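Local coordinates for protein toluene, o-xylene monooxygenase oxygenase subunit (Pseudomonas stutzeri, PDB 2INC) that forms part of the multi-chain oxygenase component that probably hydroxylates toluene, o-xylene and related aromatic compounds, at residues 48-53 against 136-141; 56-61 against 279-284; 66-71 against 145-150. One frame throughout, in Å; residues are numbered along the deposited sequence.

How the interactions relate
From the N terminus, the chain enters helix 46-56, whose residues 48-53 meet the end of helix 121-138 in interaction 1, closing a first long loop. The polypeptide then leaves that helix, and residues 56-61 lie against helix 274-299 in interaction 2, which closes the longest loop of the three. Residues 66-71, still in the same connection, reach helix 142-172 in interaction 3, closing the shortest loop. Interaction 1 crosses both of the others, while interaction 3 is nested within interaction 2. One helix and the connection following it are thus fastened to three helices of an all-helical fold. Interaction 1 touches both others, but interactions 2 and 3 stay about 10 Å apart at their nearest atoms.

Interaction 1. Residues 48-53 against 136-141; sequences QTWYKK and HQIAPA
Tyr51 reaches Ile138 and Gln137 by its ring and hydroxyl, and its path illustrates how one residue can join apolar and polar packing. CB carries the ring off helix 46-56. From CG outward the ring passes beneath the Ile138 methyl: CD2 lies 3.9 Å from Ile138 CD1, which sits over one face as a CH-pi contact, 4.0 Å from the centroid and 14° off the normal. Farther along, CE2 is 3.2 Å from Gln137 O, and OH donates to that same Gln137 O at 2.7 Å, approaching from above the carbonyl plane. The same methyl also meets the edge of Trp50, with Ile138 CD1 3.7 Å from Trp50 CD1; Ile138 gets it there with CG1 anti to the backbone N (chi1 -160°). Trp50 NE1 is itself bonded to Tyr134 OH. A basic side chain of another protein chain also bonds to Tyr51 OH. A phenylalanine in place of Tyr51 would keep the face under the methyl but would probably leave both that side chain and the Gln137 carbonyl without their hydroxyl partner. The contact, which joins helix 46-56 to the last turn of helix 121-138, thus lies beside a subunit interface, with helix 208-237 also touching Ile138.

Interaction 2. Residues 56-61 against 279-284; sequences FDSPLK and QKWVAK
Trp281 turns its CG away from its own carbonyl carbon (chi1 -80°), which carries the indole off the helix and brings the six-membered ring up to Ser58, Pro59 and Leu60. Ser58 answers from the loop with OG anti to the backbone N (chi1 179°), bringing the oxygen up to the ring edge. Three consecutive loop residues thus gather round one aromatic ring, a compact example of how a large side chain can bridge a helix and a loop whose backbones stay well separated: the closest alpha carbons, Leu60 CA and Trp281 CA, are 10.4 Å apart. Pro59 comes nearest, its CG 3.5 Å from Trp281 CZ2, approaching neither squarely over the face nor at the edge. Close to the ring plane lie Ser58 OG, 3.9 Å from Trp281 CH2, and Leu60 CB, 4.0 Å from Trp281 CZ3. The polar partners of the serine hydroxyl are Asp207 OD2 and, weakly, Leu60 N, which donates to Ser58 OG at 3.3 Å, consistent with a loosely held ST turn spanning Pro59. Asp207 also packs on Pro59 and Trp281. The loop that follows helix 46-56 is in this way joined to helix 274-299, where Val277 and Leu278 continue the packing on Pro59 and Leu60, while helix 208-237 packs on both partners, Trp208 on Ser58 and Leu60, and Thr213 on Trp281.

Interaction 3. Residues 66-71 against 145-150; sequences NAFRDP and TNCATY
Cys147 points its sulfur from helix 142-172 to the place where Phe68 and Asp70 converge, and the three groups illustrate how a small thiol can be packed from two unlike directions. Against Phe68 the approach is edge-on: Cys147 SG lies practically in the ring plane, 87° off its normal and 5.2 Å from the centroid, with Phe68 CE2 the nearest ring atom at 3.9 Å. This is a sulfur-aromatic contact made at the rim. Asp70 instead sets its own chain alongside the sulfur, Asp70 CB standing 3.6 Å and Asp70 CG 3.7 Å from Cys147 SG. With CG anti to the backbone N (chi1 179°), the carboxylate runs on past the sulfur toward the chain ahead, where OD2 accepts from Asp72 N in an Asx turn and OD1 accepts from Leu74 N. Arg69, between the two in sequence, takes no part in the contact with 145-150 and folds back along its own loop: NH2 donates to Asn66 O at 2.7 Å and to Phe68 O at 2.9 Å, both acceptors near the guanidinium plane. Helix 241-268 closes round the same spot, with Leu264 and Met267 on Phe68 and Trp260 on Cys147. Chemically, the contact across the two segments is one of dispersion and aromatic-edge packing round a polarisable sulfur, while the buried carboxylate is satisfied by backbone N-H groups, which probably help to stabilise its negative charge.

Interaction 1. Residues 48-53 against 136-141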
# COMPACT_ATOMS: atom_id res chain seq x y z
N GLN B 48 -35.16 -23.56 3.25
CA GLN B 48 -34.86 -24.24 4.49
C GLN B 48 -34.81 -25.76 4.18
O GLN B 48 -33.92 -26.46 4.63
CB GLN B 48 -35.99 -23.97 5.52
CG GLN B 48 -36.33 -22.50 5.81
CD GLN B 48 -35.54 -22.02 6.97
OE1 GLN B 48 -34.43 -22.53 7.22
NE2 GLN B 48 -36.11 -21.12 7.76
N THR B 49 -35.80 -26.25 3.45
CA THR B 49 -35.86 -27.66 3.01
C THR B 49 -34.69 -28.10 2.16
O THR B 49 -34.14 -29.21 2.36
CB THR B 49 -37.16 -27.90 2.23
OG1 THR B 49 -38.22 -27.67 3.15
CG2 THR B 49 -37.27 -29.33 1.80
N TRP B 50 -34.27 -27.20 1.25
CA TRP B 50 -33.11 -27.48 0.38
C TRP B 50 -31.92 -27.72 1.28
O TRP B 50 -31.25 -28.73 1.10
CB TRP B 50 -32.83 -26.32 -0.53
CG TRP B 50 -31.77 -26.66 -1.51
CD1 TRP B 50 -30.42 -26.79 -1.26
CD2 TRP B 50 -31.96 -26.94 -2.90
NE1 TRP B 50 -29.76 -27.09 -2.43
CE2 TRP B 50 -30.68 -27.24 -3.44
CE3 TRP B 50 -33.09 -27.00 -3.74
CZ2 TRP B 50 -30.49 -27.58 -4.76
CZ3 TRP B 50 -32.90 -27.35 -5.08
CH2 TRP B 50 -31.60 -27.60 -5.59
N TYR B 51 -31.65 -26.84 2.24
CA TYR B 51 -30.45 -27.02 3.08
C TYR B 51 -30.52 -28.18 4.06
O TYR B 51 -29.46 -28.83 4.40
CB TYR B 51 -30.08 -25.75 3.85
CG TYR B 51 -29.26 -24.78 3.02
CD1 TYR B 51 -29.87 -24.10 1.96
CD2 TYR B 51 -27.89 -24.62 3.19
CE1 TYR B 51 -29.11 -23.21 1.12
CE2 TYR B 51 -27.15 -23.70 2.36
CZ TYR B 51 -27.79 -23.03 1.33
OH TYR B 51 -27.10 -22.14 0.49
N LYS B 52 -31.70 -28.44 4.60
CA LYS B 52 -31.83 -29.64 5.45
C LYS B 52 -31.63 -30.91 4.67
O LYS B 52 -30.97 -31.82 5.14
CB LYS B 52 -33.19 -29.66 6.15
CG LYS B 52 -33.32 -28.44 7.09
CD LYS B 52 -34.57 -28.59 7.98
CE LYS B 52 -35.81 -28.51 7.13
NZ LYS B 52 -36.99 -28.44 8.05
N LYS B 53 -32.16 -30.96 3.45
CA LYS B 53 -32.01 -32.19 2.68
C LYS B 53 -30.58 -32.37 2.13
O LYS B 53 -30.06 -33.49 2.21
CB LYS B 53 -33.06 -32.25 1.57
CG LYS B 53 -32.93 -33.45 0.65
CD LYS B 53 -34.20 -33.60 -0.18
CE LYS B 53 -34.09 -34.74 -1.22
NZ LYS B 53 -34.07 -36.08 -0.56
N HIS B 136 -19.71 -24.42 -3.23
CA HIS B 136 -19.59 -23.24 -2.36
C HIS B 136 -20.79 -23.08 -1.47
O HIS B 136 -20.65 -22.95 -0.26
CB HIS B 136 -19.40 -21.99 -3.24
CG HIS B 136 -19.52 -20.70 -2.50
ND1 HIS B 136 -18.48 -19.80 -2.43
CD2 HIS B 136 -20.53 -20.18 -1.77
CE1 HIS B 136 -18.87 -18.75 -1.72
NE2 HIS B 136 -20.11 -18.96 -1.30
N GLN B 137 -21.98 -23.02 -2.06
CA GLN B 137 -23.15 -22.52 -1.36
C GLN B 137 -23.84 -23.62 -0.50
O GLN B 137 -24.68 -23.30 0.36
CB GLN B 137 -24.12 -21.87 -2.36
CG GLN B 137 -24.77 -22.81 -3.32
CD GLN B 137 -25.30 -22.09 -4.55
OE1 GLN B 137 -24.57 -21.80 -5.53
NE2 GLN B 137 -26.53 -21.81 -4.53
N ILE B 138 -23.48 -24.88 -0.68
CA ILE B 138 -24.11 -25.97 0.12
C ILE B 138 -23.11 -26.66 1.08
O ILE B 138 -23.52 -27.48 1.92
CB ILE B 138 -24.78 -26.97 -0.86
CG1 ILE B 138 -25.86 -27.88 -0.24
CG2 ILE B 138 -23.70 -27.79 -1.59
CD1 ILE B 138 -27.10 -27.14 0.35
N ALA B 139 -21.82 -26.35 0.98
CA ALA B 139 -20.85 -26.98 1.92
C ALA B 139 -21.18 -26.61 3.38
O ALA B 139 -21.64 -25.49 3.66
CB ALA B 139 -19.40 -26.55 1.62
N PRO B 140 -20.90 -27.54 4.34
CA PRO B 140 -21.21 -27.25 5.74
C PRO B 140 -20.20 -26.47 6.63
O PRO B 140 -20.44 -26.38 7.84
CB PRO B 140 -21.40 -28.64 6.34
CG PRO B 140 -20.42 -29.49 5.55
CD PRO B 140 -20.36 -28.92 4.18
N ALA B 141 -19.10 -25.95 6.10
CA ALA B 141 -18.09 -25.23 6.87
C ALA B 141 -17.53 -24.15 5.95
O ALA B 141 -17.26 -24.42 4.76
CB ALA B 141 -17.00 -26.12 7.26

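Interaction 2. Residues 56-61 against 279-284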
# COMPACT_ATOMS: atom_id res chain seq x y z
N PHE B 56 -27.57 -30.84 5.59
CA PHE B 56 -27.66 -31.54 6.88
C PHE B 56 -27.84 -33.05 6.76
O PHE B 56 -27.19 -33.79 7.51
CB PHE B 56 -28.71 -30.91 7.83
CG PHE B 56 -28.40 -29.49 8.15
CD1 PHE B 56 -27.16 -29.15 8.66
CD2 PHE B 56 -29.31 -28.48 7.90
CE1 PHE B 56 -26.83 -27.81 8.93
CE2 PHE B 56 -28.99 -27.11 8.16
CZ PHE B 56 -27.76 -26.79 8.70
N ASP B 57 -28.65 -33.49 5.81
CA ASP B 57 -28.93 -34.94 5.69
C ASP B 57 -27.98 -35.75 4.81
O ASP B 57 -28.26 -36.93 4.50
CB ASP B 57 -30.33 -35.16 5.21
CG ASP B 57 -31.35 -34.76 6.24
OD1 ASP B 57 -30.97 -34.51 7.43
OD2 ASP B 57 -32.53 -34.65 5.85
N SER B 58 -26.86 -35.14 4.41
CA SER B 58 -25.92 -35.84 3.54
C SER B 58 -25.40 -37.06 4.30
O SER B 58 -25.12 -36.96 5.49
CB SER B 58 -24.75 -34.95 3.15
OG SER B 58 -23.85 -35.65 2.31
N PRO B 59 -25.30 -38.22 3.61
CA PRO B 59 -24.64 -39.39 4.24
C PRO B 59 -23.17 -39.22 4.54
O PRO B 59 -22.60 -40.03 5.30
CB PRO B 59 -24.84 -40.51 3.20
CG PRO B 59 -25.15 -39.81 1.92
CD PRO B 59 -25.82 -38.52 2.26
N LEU B 60 -22.51 -38.23 3.93
CA LEU B 60 -21.12 -37.91 4.30
C LEU B 60 -21.10 -37.11 5.61
O LEU B 60 -21.48 -35.94 5.64
CB LEU B 60 -20.45 -37.11 3.18
CG LEU B 60 -18.94 -36.93 3.32
CD1 LEU B 60 -18.22 -38.27 3.07
CD2 LEU B 60 -18.45 -35.88 2.27
N LYS B 61 -20.61 -37.72 6.69
CA LYS B 61 -20.84 -37.17 8.02
C LYS B 61 -19.58 -36.83 8.76
O LYS B 61 -18.58 -37.48 8.59
CB LYS B 61 -21.70 -38.14 8.85
CG LYS B 61 -23.15 -38.13 8.43
CD LYS B 61 -23.86 -39.28 9.11
CE LYS B 61 -25.07 -39.69 8.31
NZ LYS B 61 -25.73 -40.83 8.99
N GLN B 279 -16.83 -44.19 -1.77
CA GLN B 279 -16.60 -45.21 -2.81
C GLN B 279 -17.84 -45.55 -3.58
O GLN B 279 -17.75 -45.84 -4.78
CB GLN B 279 -15.98 -46.45 -2.21
CG GLN B 279 -14.61 -46.18 -1.75
CD GLN B 279 -14.02 -47.39 -1.07
OE1 GLN B 279 -14.69 -48.10 -0.32
NE2 GLN B 279 -12.75 -47.62 -1.30
N LYS B 280 -18.99 -45.48 -2.94
CA LYS B 280 -20.25 -45.73 -3.63
C LYS B 280 -20.59 -44.63 -4.60
O LYS B 280 -21.16 -44.87 -5.67
CB LYS B 280 -21.38 -45.86 -2.63
CG LYS B 280 -22.72 -46.33 -3.24
CD LYS B 280 -23.97 -46.35 -2.25
CE LYS B 280 -23.64 -46.86 -0.82
NZ LYS B 280 -22.51 -47.86 -0.77
N TRP B 281 -20.30 -43.39 -4.22
CA TRP B 281 -20.55 -42.27 -5.15
C TRP B 281 -19.57 -42.30 -6.32
O TRP B 281 -19.96 -42.10 -7.47
CB TRP B 281 -20.44 -40.93 -4.40
CG TRP B 281 -21.65 -40.56 -3.61
CD1 TRP B 281 -22.96 -40.89 -3.87
CD2 TRP B 281 -21.67 -39.71 -2.47
NE1 TRP B 281 -23.79 -40.32 -2.92
CE2 TRP B 281 -23.02 -39.57 -2.06
CE3 TRP B 281 -20.68 -39.03 -1.74
CZ2 TRP B 281 -23.40 -38.81 -0.96
CZ3 TRP B 281 -21.06 -38.28 -0.63
CH2 TRP B 281 -22.41 -38.18 -0.25
N VAL B 282 -18.31 -42.58 -6.02
CA VAL B 282 -17.27 -42.76 -7.04
C VAL B 282 -17.72 -43.87 -8.01
O VAL B 282 -17.64 -43.70 -9.24
CB VAL B 282 -15.86 -43.03 -6.41
CG1 VAL B 282 -14.88 -43.57 -7.46
CG2 VAL B 282 -15.23 -41.73 -5.81
N ALA B 283 -18.29 -44.97 -7.48
CA ALA B 283 -18.68 -46.08 -8.36
C ALA B 283 -19.85 -45.75 -9.24
O ALA B 283 -19.93 -46.26 -10.35
CB ALA B 283 -18.92 -47.40 -7.58
N LYS B 284 -20.72 -44.84 -8.78
CA LYS B 284 -21.86 -44.35 -9.59
C LYS B 284 -21.38 -43.48 -10.76
O LYS B 284 -21.91 -43.56 -11.87
CB LYS B 284 -22.83 -43.57 -8.68
CG LYS B 284 -23.89 -42.73 -9.39
CD LYS B 284 -24.75 -41.91 -8.38
CE LYS B 284 -25.72 -41.05 -9.17
NZ LYS B 284 -26.71 -40.36 -8.33

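Interaction 3. Residues 66-71 against 145-150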
# COMPACT_ATOMS: atom_id res chain seq x y z
N ASN B 66 -16.25 -27.73 10.65
CA ASN B 66 -15.43 -26.51 10.85
C ASN B 66 -13.95 -26.69 11.15
O ASN B 66 -13.20 -25.73 10.97
CB ASN B 66 -16.04 -25.54 11.87
CG ASN B 66 -17.20 -24.67 11.27
OD1 ASN B 66 -17.08 -24.00 10.23
ND2 ASN B 66 -18.29 -24.66 11.99
N ALA B 67 -13.55 -27.90 11.59
CA ALA B 67 -12.14 -28.22 11.75
C ALA B 67 -11.35 -28.31 10.43
O ALA B 67 -10.13 -28.32 10.45
CB ALA B 67 -11.95 -29.51 12.55
N PHE B 68 -12.03 -28.36 9.30
CA PHE B 68 -11.33 -28.48 8.04
C PHE B 68 -10.43 -27.28 7.77
O PHE B 68 -10.81 -26.13 8.02
CB PHE B 68 -12.33 -28.61 6.86
CG PHE B 68 -11.65 -28.67 5.50
CD1 PHE B 68 -10.94 -29.81 5.12
CD2 PHE B 68 -11.66 -27.56 4.63
CE1 PHE B 68 -10.25 -29.86 3.88
CE2 PHE B 68 -11.01 -27.62 3.39
CZ PHE B 68 -10.31 -28.74 3.01
N ARG B 69 -9.23 -27.55 7.24
CA ARG B 69 -8.25 -26.53 6.92
C ARG B 69 -7.74 -26.78 5.50
O ARG B 69 -7.26 -27.88 5.21
CB ARG B 69 -7.09 -26.54 7.94
CG ARG B 69 -7.51 -26.34 9.40
CD ARG B 69 -7.90 -24.86 9.61
NE ARG B 69 -8.33 -24.55 11.00
CZ ARG B 69 -9.59 -24.60 11.44
NH1 ARG B 69 -9.87 -24.27 12.70
NH2 ARG B 69 -10.59 -24.96 10.65
N ASP B 70 -7.84 -25.77 4.62
CA ASP B 70 -7.19 -25.78 3.29
C ASP B 70 -5.68 -25.94 3.46
O ASP B 70 -5.06 -25.10 4.12
CB ASP B 70 -7.42 -24.42 2.60
CG ASP B 70 -6.75 -24.31 1.23
OD1 ASP B 70 -6.85 -23.22 0.58
OD2 ASP B 70 -6.17 -25.32 0.76
N PRO B 71 -5.09 -27.01 2.85
CA PRO B 71 -3.63 -27.21 2.95
C PRO B 71 -2.80 -26.07 2.32
O PRO B 71 -1.67 -25.82 2.77
CB PRO B 71 -3.40 -28.57 2.23
CG PRO B 71 -4.57 -28.72 1.33
CD PRO B 71 -5.74 -28.10 2.08
N THR B 145 -16.25 -24.20 2.04
CA THR B 145 -16.73 -23.16 1.10
C THR B 145 -15.63 -22.29 0.44
O THR B 145 -15.67 -22.07 -0.78
CB THR B 145 -17.77 -22.23 1.77
OG1 THR B 145 -18.96 -22.96 1.97
CG2 THR B 145 -18.03 -21.01 0.87
N ASN B 146 -14.64 -21.82 1.21
CA ASN B 146 -13.62 -20.97 0.63
C ASN B 146 -12.76 -21.69 -0.41
O ASN B 146 -12.42 -21.09 -1.41
CB ASN B 146 -12.74 -20.34 1.68
CG ASN B 146 -13.45 -19.28 2.49
OD1 ASN B 146 -12.85 -18.74 3.42
ND2 ASN B 146 -14.73 -19.00 2.17
N CYS B 147 -12.39 -22.96 -0.18
CA CYS B 147 -11.69 -23.72 -1.21
C CYS B 147 -12.50 -23.72 -2.53
O CYS B 147 -11.92 -23.60 -3.59
CB CYS B 147 -11.47 -25.12 -0.77
SG CYS B 147 -10.28 -25.12 0.55
N ALA B 148 -13.82 -23.93 -2.43
CA ALA B 148 -14.73 -23.92 -3.61
C ALA B 148 -14.85 -22.52 -4.28
O ALA B 148 -14.98 -22.41 -5.54
CB ALA B 148 -16.18 -24.49 -3.19
N THR B 149 -14.83 -21.46 -3.45
CA THR B 149 -14.78 -20.07 -3.92
C THR B 149 -13.58 -19.86 -4.83
O THR B 149 -13.73 -19.43 -5.93
CB THR B 149 -14.70 -19.03 -2.72
OG1 THR B 149 -15.84 -19.24 -1.83
CG2 THR B 149 -14.77 -17.54 -3.30
N TYR B 150 -12.38 -20.19 -4.35
CA TYR B 150 -11.16 -19.92 -5.14
C TYR B 150 -11.08 -20.86 -6.35
O TYR B 150 -10.60 -20.49 -7.41
CB TYR B 150 -9.89 -19.97 -4.25
CG TYR B 150 -10.04 -19.01 -3.07
CD1 TYR B 150 -9.76 -19.45 -1.77
CD2 TYR B 150 -10.56 -17.72 -3.25
CE1 TYR B 150 -9.93 -18.59 -0.68
CE2 TYR B 150 -10.78 -16.84 -2.11
CZ TYR B 150 -10.43 -17.31 -0.84
OH TYR B 150 -10.63 -16.49 0.30